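Local coordinates for protein COMB10 (PDB 2BHV) that probably serves as a VirB10-type core subunit of the Com type IV secretion system of Helicobacter pylori, here in its periplasmic domain, at residues A50-Q59 and P212-R221; I60-D71 and I82-S93. One frame throughout, in Å; residues are numbered along the deposited sequence.

Contact 1 of 2, residues A50-Q59 and P212-R221; sequences AFLITPISSQ and PIVVIREGSR
The CB of Phe51 packs 4.0 Å from CD of Arg221, and the guanidinium lies beyond, oblique to that CB. CG of Phe51 stands between the backbone N and the carbonyl carbon (chi1 64°), and this turns the phenyl ring away from 212-221, leaving the methylene to make the contact. Arg221 spends its charge elsewhere, in a salt bridge from NE to Glu69. The Glu218 carboxylate lies alongside the Pro55 ring, the two side chains pointing the same way, with OE1 3.8 Å from Pro55 CB. At the far end the Gln59 amide brings its OE1 to Ile213 CG2 at 3.5 Å, the two side chains running at an angle to one another.

The backbones pair antiparallel in two separate places. Phe51 and Arg221 face each other in a non-hydrogen-bonded pair of the large sheet, whereas Ile56 and Ile216 form a hydrogen-bonded pair in a small three-stranded sheet completed by 161-162. Between them the ladder is broken by the loop 53-55 on one side and by the type II turn Arg217 to Ser220 on the other. In a domain consistent with the modified beta-barrel of VirB10 proteins, the pairing thus passes from one sheet to the next. Gly219 N at 2.7 Å from Leu52 O and Leu52 N at 2.9 Å from Ser220 O tie the turn to the end of strand 48-52. Arg217 O is gripped twice, by Ser220 N and by Ser220 OG, the latter on a lone pair.

Inside the break, Leu52 CD1 packs 3.9 Å from Ile216 CG2, and Ile216 also touches Ile196 of the second subunit. Farther along, Ser58 OG accepts an almost straight bond from Val214 N at 2.7 Å (176° at the hydrogen), so a side-chain oxygen takes up this backbone N-H.

Contact 2 of 2, residues I60-D71 and I82-S93; sequences IAGKVIAQVESD and IPKGSKVIGYYS
Val64 with Gly90 and Ala66 with Val88 are hydrogen-bonded pairs of an antiparallel ladder in which strands 62-68 and 87-93 approach to 4.5 Å between axes, with 144° between their directions.

At one end the Tyr92 ring lies over Gly62. With chi1 at 69° its CG is tucked over its own backbone, and the ring folds back across the neighbouring strand. Gly62 N stands 3.5 Å above the ring plane, over its centre, and Gly62 CA makes a CH-pi contact at 4.1 Å from the centroid. Lys63 O comes to the ring edge in its plane, close to CE2, while Val64 CB packs obliquely near CD2.

The opposite sheet face carries Lys63, whose aliphatic chain runs beside the Tyr91 ring, with CD 3.8 Å from CE1. Farther on, the amide of Gln67 lies next to the methylenes of Lys87, their chains pointing the same way. Val68 CG2 packs 3.7 Å from Val88 CG2 and also reaches Ile82, on the buried side where Val64 and Val88 touch Trp107.

Beyond the strands, the type II turn Pro83 to Ser86 is held from across. Gly85 N donates to Val68 O, and Asp71 OD1 accepts Lys84 N at 2.8 Å in a nearly straight bond, on the anti side and 25° out of the carboxylate plane. The turn interrupts the second arm of a long beta hairpin: past it the arms pair again as the separate two-stranded sheet 72-73 and 80-82, while strands 62-68 and 87-94 are neighbours in the large sheet of the VirB10-type beta domain.

Both contacts are partly buried and share the large sheet, in which strand 48-52 lies between 62-68 and 221-226. Contact 2 is nested within the chain loop closed by contact 1, and the two adjoin where Phe51 O and Ile53 N probably bond to Gln67 N and Ile65 O. Contact 2 joins segments close in sequence by one nearly continuous ladder, with more buried residues and a carboxylate oxygen, Asp71 OD1, as side-chain acceptor. Contact 1 brings together distant segments through a broken ladder, with more exposed residues and a neutral hydroxyl oxygen, Ser58 OG, in that role, and only it reaches the second subunit. Glu69 of contact 2 pairs with Arg221 of contact 1.

Contact 1 of 2, residues A50-Q59 and P212-R221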
# COMPACT_ATOMS: atom_id res chain seq x y z
N ALA A 50 -24.83 17.56 9.50
CA ALA A 50 -24.12 18.82 9.46
C ALA A 50 -23.20 18.86 8.25
O ALA A 50 -22.85 17.82 7.69
CB ALA A 50 -23.32 19.02 10.74
N PHE A 51 -22.85 20.06 7.84
CA PHE A 51 -21.85 20.25 6.81
C PHE A 51 -20.67 21.04 7.36
O PHE A 51 -20.85 21.87 8.25
CB PHE A 51 -22.44 20.93 5.56
CG PHE A 51 -22.94 22.34 5.79
CD1 PHE A 51 -22.10 23.43 5.61
CD2 PHE A 51 -24.28 22.59 6.12
CE1 PHE A 51 -22.56 24.74 5.79
CE2 PHE A 51 -24.74 23.87 6.31
CZ PHE A 51 -23.88 24.95 6.14
N LEU A 52 -19.47 20.77 6.83
CA LEU A 52 -18.26 21.41 7.31
C LEU A 52 -18.07 22.77 6.69
O LEU A 52 -18.12 22.90 5.46
CB LEU A 52 -17.05 20.56 6.98
CG LEU A 52 -16.93 19.16 7.57
CD1 LEU A 52 -15.61 18.54 7.14
CD2 LEU A 52 -17.04 19.18 9.10
N ILE A 53 -17.84 23.77 7.54
CA ILE A 53 -17.53 25.13 7.10
C ILE A 53 -16.03 25.25 6.89
O ILE A 53 -15.58 25.99 6.03
CB ILE A 53 -18.01 26.18 8.13
CG1 ILE A 53 -19.54 26.17 8.20
CG2 ILE A 53 -17.52 27.56 7.79
CD1 ILE A 53 -20.09 26.72 9.50
N THR A 54 -15.27 24.48 7.66
CA THR A 54 -13.81 24.50 7.65
C THR A 54 -13.30 23.17 7.13
O THR A 54 -13.87 22.14 7.45
CB THR A 54 -13.31 24.71 9.09
OG1 THR A 54 -13.47 26.10 9.42
CG2 THR A 54 -11.85 24.29 9.26
N PRO A 55 -12.23 23.17 6.31
CA PRO A 55 -11.68 21.89 5.85
C PRO A 55 -10.88 21.16 6.93
O PRO A 55 -10.48 21.76 7.93
CB PRO A 55 -10.76 22.31 4.70
CG PRO A 55 -10.35 23.67 5.02
CD PRO A 55 -11.49 24.31 5.76
N ILE A 56 -10.67 19.87 6.73
CA ILE A 56 -9.81 19.04 7.56
C ILE A 56 -8.65 18.50 6.72
O ILE A 56 -8.85 17.58 5.91
CB ILE A 56 -10.58 17.83 8.12
CG1 ILE A 56 -11.73 18.28 9.02
CG2 ILE A 56 -9.64 16.90 8.89
CD1 ILE A 56 -12.58 17.12 9.55
N SER A 57 -7.45 19.07 6.90
CA SER A 57 -6.23 18.58 6.21
C SER A 57 -5.52 17.47 7.02
O SER A 57 -5.56 17.48 8.25
CB SER A 57 -5.27 19.73 5.96
OG SER A 57 -4.87 20.30 7.20
N SER A 58 -4.87 16.53 6.33
CA SER A 58 -4.27 15.36 7.02
C SER A 58 -2.83 15.58 7.55
O SER A 58 -2.33 14.74 8.31
CB SER A 58 -4.34 14.07 6.18
OG SER A 58 -3.29 14.00 5.22
N GLN A 59 -2.17 16.67 7.15
CA GLN A 59 -0.92 17.04 7.81
C GLN A 59 -1.27 17.79 9.10
O GLN A 59 -1.24 17.22 10.19
CB GLN A 59 0.03 17.86 6.91
CG GLN A 59 -0.01 17.58 5.38
CD GLN A 59 -0.47 18.83 4.55
OE1 GLN A 59 -1.67 19.15 4.48
NE2 GLN A 59 0.49 19.51 3.93
N PRO A 212 -0.54 9.31 2.04
CA PRO A 212 -0.81 10.47 1.19
C PRO A 212 -1.44 11.59 2.00
O PRO A 212 -1.97 11.36 3.09
CB PRO A 212 -1.80 9.94 0.15
CG PRO A 212 -2.53 8.83 0.86
CD PRO A 212 -1.61 8.29 1.93
N ILE A 213 -1.38 12.80 1.47
CA ILE A 213 -2.11 13.89 2.06
C ILE A 213 -3.58 13.65 1.74
O ILE A 213 -3.95 13.38 0.60
CB ILE A 213 -1.64 15.26 1.52
CG1 ILE A 213 -0.11 15.31 1.37
CG2 ILE A 213 -2.14 16.39 2.43
CD1 ILE A 213 0.40 14.89 -0.01
N VAL A 214 -4.40 13.71 2.77
CA VAL A 214 -5.83 13.59 2.61
C VAL A 214 -6.50 14.85 3.13
O VAL A 214 -6.30 15.26 4.28
CB VAL A 214 -6.38 12.40 3.37
CG1 VAL A 214 -7.89 12.34 3.24
CG2 VAL A 214 -5.76 11.13 2.87
N VAL A 215 -7.30 15.47 2.28
CA VAL A 215 -8.07 16.61 2.69
C VAL A 215 -9.55 16.27 2.60
O VAL A 215 -9.98 15.66 1.62
CB VAL A 215 -7.72 17.89 1.87
CG1 VAL A 215 -8.77 18.98 2.07
CG2 VAL A 215 -6.34 18.39 2.25
N ILE A 216 -10.29 16.64 3.63
CA ILE A 216 -11.74 16.61 3.59
C ILE A 216 -12.21 18.06 3.44
O ILE A 216 -12.13 18.84 4.38
CB ILE A 216 -12.30 15.92 4.83
CG1 ILE A 216 -11.85 14.45 4.83
CG2 ILE A 216 -13.82 16.00 4.84
CD1 ILE A 216 -12.00 13.75 6.14
N ARG A 217 -12.64 18.42 2.23
CA ARG A 217 -12.96 19.81 1.89
C ARG A 217 -14.15 20.35 2.67
O ARG A 217 -15.05 19.62 3.05
CB ARG A 217 -13.24 19.96 0.39
CG ARG A 217 -12.04 20.33 -0.47
CD ARG A 217 -11.25 19.07 -0.87
NE ARG A 217 -10.57 19.19 -2.17
CZ ARG A 217 -11.02 18.68 -3.32
NH1 ARG A 217 -12.17 17.99 -3.38
NH2 ARG A 217 -10.30 18.85 -4.43
N GLU A 218 -14.17 21.65 2.88
CA GLU A 218 -15.35 22.30 3.40
C GLU A 218 -16.53 22.05 2.45
O GLU A 218 -16.34 21.92 1.25
CB GLU A 218 -15.09 23.81 3.61
CG GLU A 218 -14.99 24.65 2.34
CD GLU A 218 -13.63 24.62 1.67
OE1 GLU A 218 -12.84 23.67 1.88
OE2 GLU A 218 -13.34 25.57 0.92
N GLY A 219 -17.73 21.97 3.00
CA GLY A 219 -18.90 21.60 2.21
C GLY A 219 -19.18 20.11 2.31
O GLY A 219 -20.25 19.64 1.89
N SER A 220 -18.22 19.37 2.86
CA SER A 220 -18.42 17.97 3.11
C SER A 220 -19.58 17.81 4.05
O SER A 220 -19.76 18.60 4.97
CB SER A 220 -17.17 17.36 3.72
OG SER A 220 -16.14 17.24 2.75
N ARG A 221 -20.38 16.77 3.81
CA ARG A 221 -21.58 16.51 4.56
C ARG A 221 -21.36 15.36 5.52
O ARG A 221 -20.78 14.34 5.17
CB ARG A 221 -22.70 16.17 3.60
CG ARG A 221 -24.02 16.84 3.90
CD ARG A 221 -24.09 18.17 3.23
NE ARG A 221 -25.44 18.71 3.15
CZ ARG A 221 -26.04 19.09 2.03
NH1 ARG A 221 -25.41 19.00 0.85
NH2 ARG A 221 -27.27 19.58 2.06

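Contact 2 of 2, residues I60-D71 and I82-S93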
# COMPACT_ATOMS: atom_id res chain seq x y z
N ILE A 60 -1.58 19.08 8.95
CA ILE A 60 -2.11 19.93 10.04
C ILE A 60 -3.13 19.18 10.92
O ILE A 60 -4.07 18.57 10.40
CB ILE A 60 -2.82 21.21 9.44
CG1 ILE A 60 -1.83 22.08 8.64
CG2 ILE A 60 -3.60 21.99 10.54
CD1 ILE A 60 -2.50 22.92 7.51
N ALA A 61 -2.89 19.19 12.24
CA ALA A 61 -3.94 18.92 13.22
C ALA A 61 -4.48 20.28 13.64
O ALA A 61 -3.70 21.18 13.93
CB ALA A 61 -3.37 18.18 14.40
N GLY A 62 -5.80 20.46 13.66
CA GLY A 62 -6.36 21.79 13.92
C GLY A 62 -7.80 21.82 14.38
O GLY A 62 -8.26 20.89 15.05
N LYS A 63 -8.51 22.89 14.01
CA LYS A 63 -9.90 23.13 14.40
C LYS A 63 -10.88 22.98 13.22
O LYS A 63 -10.56 23.30 12.08
CB LYS A 63 -10.03 24.53 15.03
CG LYS A 63 -11.42 24.89 15.54
CD LYS A 63 -11.42 26.18 16.39
CE LYS A 63 -11.64 27.44 15.54
NZ LYS A 63 -12.06 28.61 16.36
N VAL A 64 -12.08 22.49 13.52
CA VAL A 64 -13.12 22.32 12.49
C VAL A 64 -14.43 22.90 12.97
O VAL A 64 -14.79 22.76 14.14
CB VAL A 64 -13.31 20.83 12.08
CG1 VAL A 64 -13.79 19.98 13.24
CG2 VAL A 64 -14.27 20.71 10.93
N ILE A 65 -15.15 23.56 12.06
CA ILE A 65 -16.47 24.08 12.36
C ILE A 65 -17.49 23.46 11.41
O ILE A 65 -17.33 23.51 10.19
CB ILE A 65 -16.51 25.61 12.25
CG1 ILE A 65 -15.42 26.24 13.12
CG2 ILE A 65 -17.88 26.14 12.64
CD1 ILE A 65 -15.12 27.68 12.76
N ALA A 66 -18.53 22.87 11.98
CA ALA A 66 -19.64 22.35 11.19
C ALA A 66 -20.93 23.12 11.51
O ALA A 66 -21.05 23.78 12.55
CB ALA A 66 -19.83 20.89 11.44
N GLN A 67 -21.91 23.02 10.62
CA GLN A 67 -23.19 23.64 10.84
C GLN A 67 -24.34 22.65 10.75
O GLN A 67 -24.47 21.93 9.78
CB GLN A 67 -23.40 24.75 9.84
CG GLN A 67 -24.52 25.64 10.24
CD GLN A 67 -24.78 26.70 9.25
OE1 GLN A 67 -25.81 26.69 8.59
NE2 GLN A 67 -23.86 27.65 9.13
N VAL A 68 -25.18 22.62 11.78
CA VAL A 68 -26.27 21.65 11.87
C VAL A 68 -27.35 21.97 10.84
O VAL A 68 -27.73 23.12 10.68
CB VAL A 68 -26.86 21.60 13.29
CG1 VAL A 68 -27.91 20.53 13.38
CG2 VAL A 68 -25.77 21.33 14.30
N GLU A 69 -27.84 20.94 10.16
CA GLU A 69 -28.71 21.14 9.00
C GLU A 69 -30.20 21.18 9.28
O GLU A 69 -30.98 21.58 8.42
CB GLU A 69 -28.40 20.13 7.91
CG GLU A 69 -27.06 20.35 7.28
CD GLU A 69 -26.82 19.45 6.11
OE1 GLU A 69 -27.54 19.56 5.11
OE2 GLU A 69 -25.90 18.62 6.19
N SER A 70 -30.61 20.76 10.47
CA SER A 70 -32.03 20.73 10.84
C SER A 70 -32.20 20.63 12.35
O SER A 70 -31.29 20.18 13.05
CB SER A 70 -32.74 19.55 10.17
OG SER A 70 -32.04 18.35 10.40
N ASP A 71 -33.37 21.04 12.84
CA ASP A 71 -33.66 20.98 14.27
C ASP A 71 -33.50 19.58 14.83
O ASP A 71 -33.94 18.60 14.23
CB ASP A 71 -35.08 21.46 14.55
CG ASP A 71 -35.25 22.94 14.32
OD1 ASP A 71 -34.29 23.71 14.55
OD2 ASP A 71 -36.36 23.34 13.92
N ILE A 82 -30.94 20.95 19.78
CA ILE A 82 -29.99 21.59 18.86
C ILE A 82 -30.74 22.18 17.67
O ILE A 82 -31.21 21.43 16.80
CB ILE A 82 -28.88 20.65 18.36
CG1 ILE A 82 -28.21 19.92 19.53
CG2 ILE A 82 -27.85 21.44 17.55
CD1 ILE A 82 -27.25 18.85 19.12
N PRO A 83 -30.88 23.52 17.63
CA PRO A 83 -31.58 24.24 16.57
C PRO A 83 -30.82 24.18 15.25
O PRO A 83 -29.59 24.22 15.24
CB PRO A 83 -31.63 25.69 17.08
CG PRO A 83 -31.31 25.60 18.54
CD PRO A 83 -30.38 24.44 18.67
N LYS A 84 -31.57 24.07 14.16
CA LYS A 84 -31.02 24.21 12.82
C LYS A 84 -30.15 25.46 12.75
O LYS A 84 -30.53 26.53 13.24
CB LYS A 84 -32.15 24.32 11.82
CG LYS A 84 -31.72 24.36 10.38
CD LYS A 84 -32.91 24.64 9.47
CE LYS A 84 -32.52 24.64 8.02
NZ LYS A 84 -33.58 25.29 7.22
N GLY A 85 -28.98 25.31 12.15
CA GLY A 85 -28.09 26.44 11.95
C GLY A 85 -27.07 26.63 13.05
O GLY A 85 -26.23 27.53 12.96
N SER A 86 -27.13 25.80 14.09
CA SER A 86 -26.09 25.84 15.14
C SER A 86 -24.71 25.50 14.58
O SER A 86 -24.56 24.67 13.68
CB SER A 86 -26.40 24.91 16.30
OG SER A 86 -27.77 24.90 16.61
N LYS A 87 -23.70 26.17 15.11
CA LYS A 87 -22.33 25.84 14.79
C LYS A 87 -21.87 24.76 15.76
O LYS A 87 -22.18 24.83 16.95
CB LYS A 87 -21.46 27.08 14.87
CG LYS A 87 -21.33 27.88 13.57
CD LYS A 87 -22.65 27.98 12.75
CE LYS A 87 -22.93 29.42 12.26
NZ LYS A 87 -21.75 30.12 11.68
N VAL A 88 -21.15 23.76 15.26
CA VAL A 88 -20.48 22.78 16.12
C VAL A 88 -18.98 22.98 15.99
O VAL A 88 -18.45 22.95 14.88
CB VAL A 88 -20.81 21.31 15.76
CG1 VAL A 88 -20.48 20.40 16.93
CG2 VAL A 88 -22.27 21.15 15.39
N ILE A 89 -18.31 23.18 17.11
CA ILE A 89 -16.88 23.41 17.08
C ILE A 89 -16.16 22.16 17.55
O ILE A 89 -16.44 21.63 18.64
CB ILE A 89 -16.48 24.63 17.93
CG1 ILE A 89 -17.18 25.87 17.40
CG2 ILE A 89 -14.99 24.82 17.92
CD1 ILE A 89 -17.25 27.00 18.40
N GLY A 90 -15.24 21.68 16.72
CA GLY A 90 -14.43 20.50 17.03
C GLY A 90 -12.94 20.71 16.83
O GLY A 90 -12.51 21.68 16.21
N TYR A 91 -12.15 19.77 17.36
CA TYR A 91 -10.71 19.78 17.19
C TYR A 91 -10.32 18.43 16.68
O TYR A 91 -10.82 17.42 17.14
CB TYR A 91 -10.02 20.09 18.51
CG TYR A 91 -10.42 21.43 19.05
CD1 TYR A 91 -9.79 22.60 18.62
CD2 TYR A 91 -11.46 21.55 19.96
CE1 TYR A 91 -10.18 23.85 19.10
CE2 TYR A 91 -11.86 22.80 20.45
CZ TYR A 91 -11.22 23.94 20.02
OH TYR A 91 -11.62 25.15 20.51
N TYR A 92 -9.43 18.40 15.69
CA TYR A 92 -9.10 17.18 15.00
C TYR A 92 -7.60 16.97 14.93
O TYR A 92 -6.83 17.93 14.89
CB TYR A 92 -9.69 17.18 13.59
CG TYR A 92 -9.04 18.17 12.62
CD1 TYR A 92 -7.90 17.83 11.88
CD2 TYR A 92 -9.57 19.45 12.43
CE1 TYR A 92 -7.32 18.70 10.99
CE2 TYR A 92 -8.99 20.35 11.54
CZ TYR A 92 -7.86 19.97 10.82
OH TYR A 92 -7.27 20.85 9.94
N SER A 93 -7.19 15.69 14.90
CA SER A 93 -5.81 15.33 14.61
C SER A 93 -5.75 14.08 13.73
O SER A 93 -6.66 13.24 13.77
CB SER A 93 -5.02 15.09 15.90
OG SER A 93 -5.41 13.87 16.52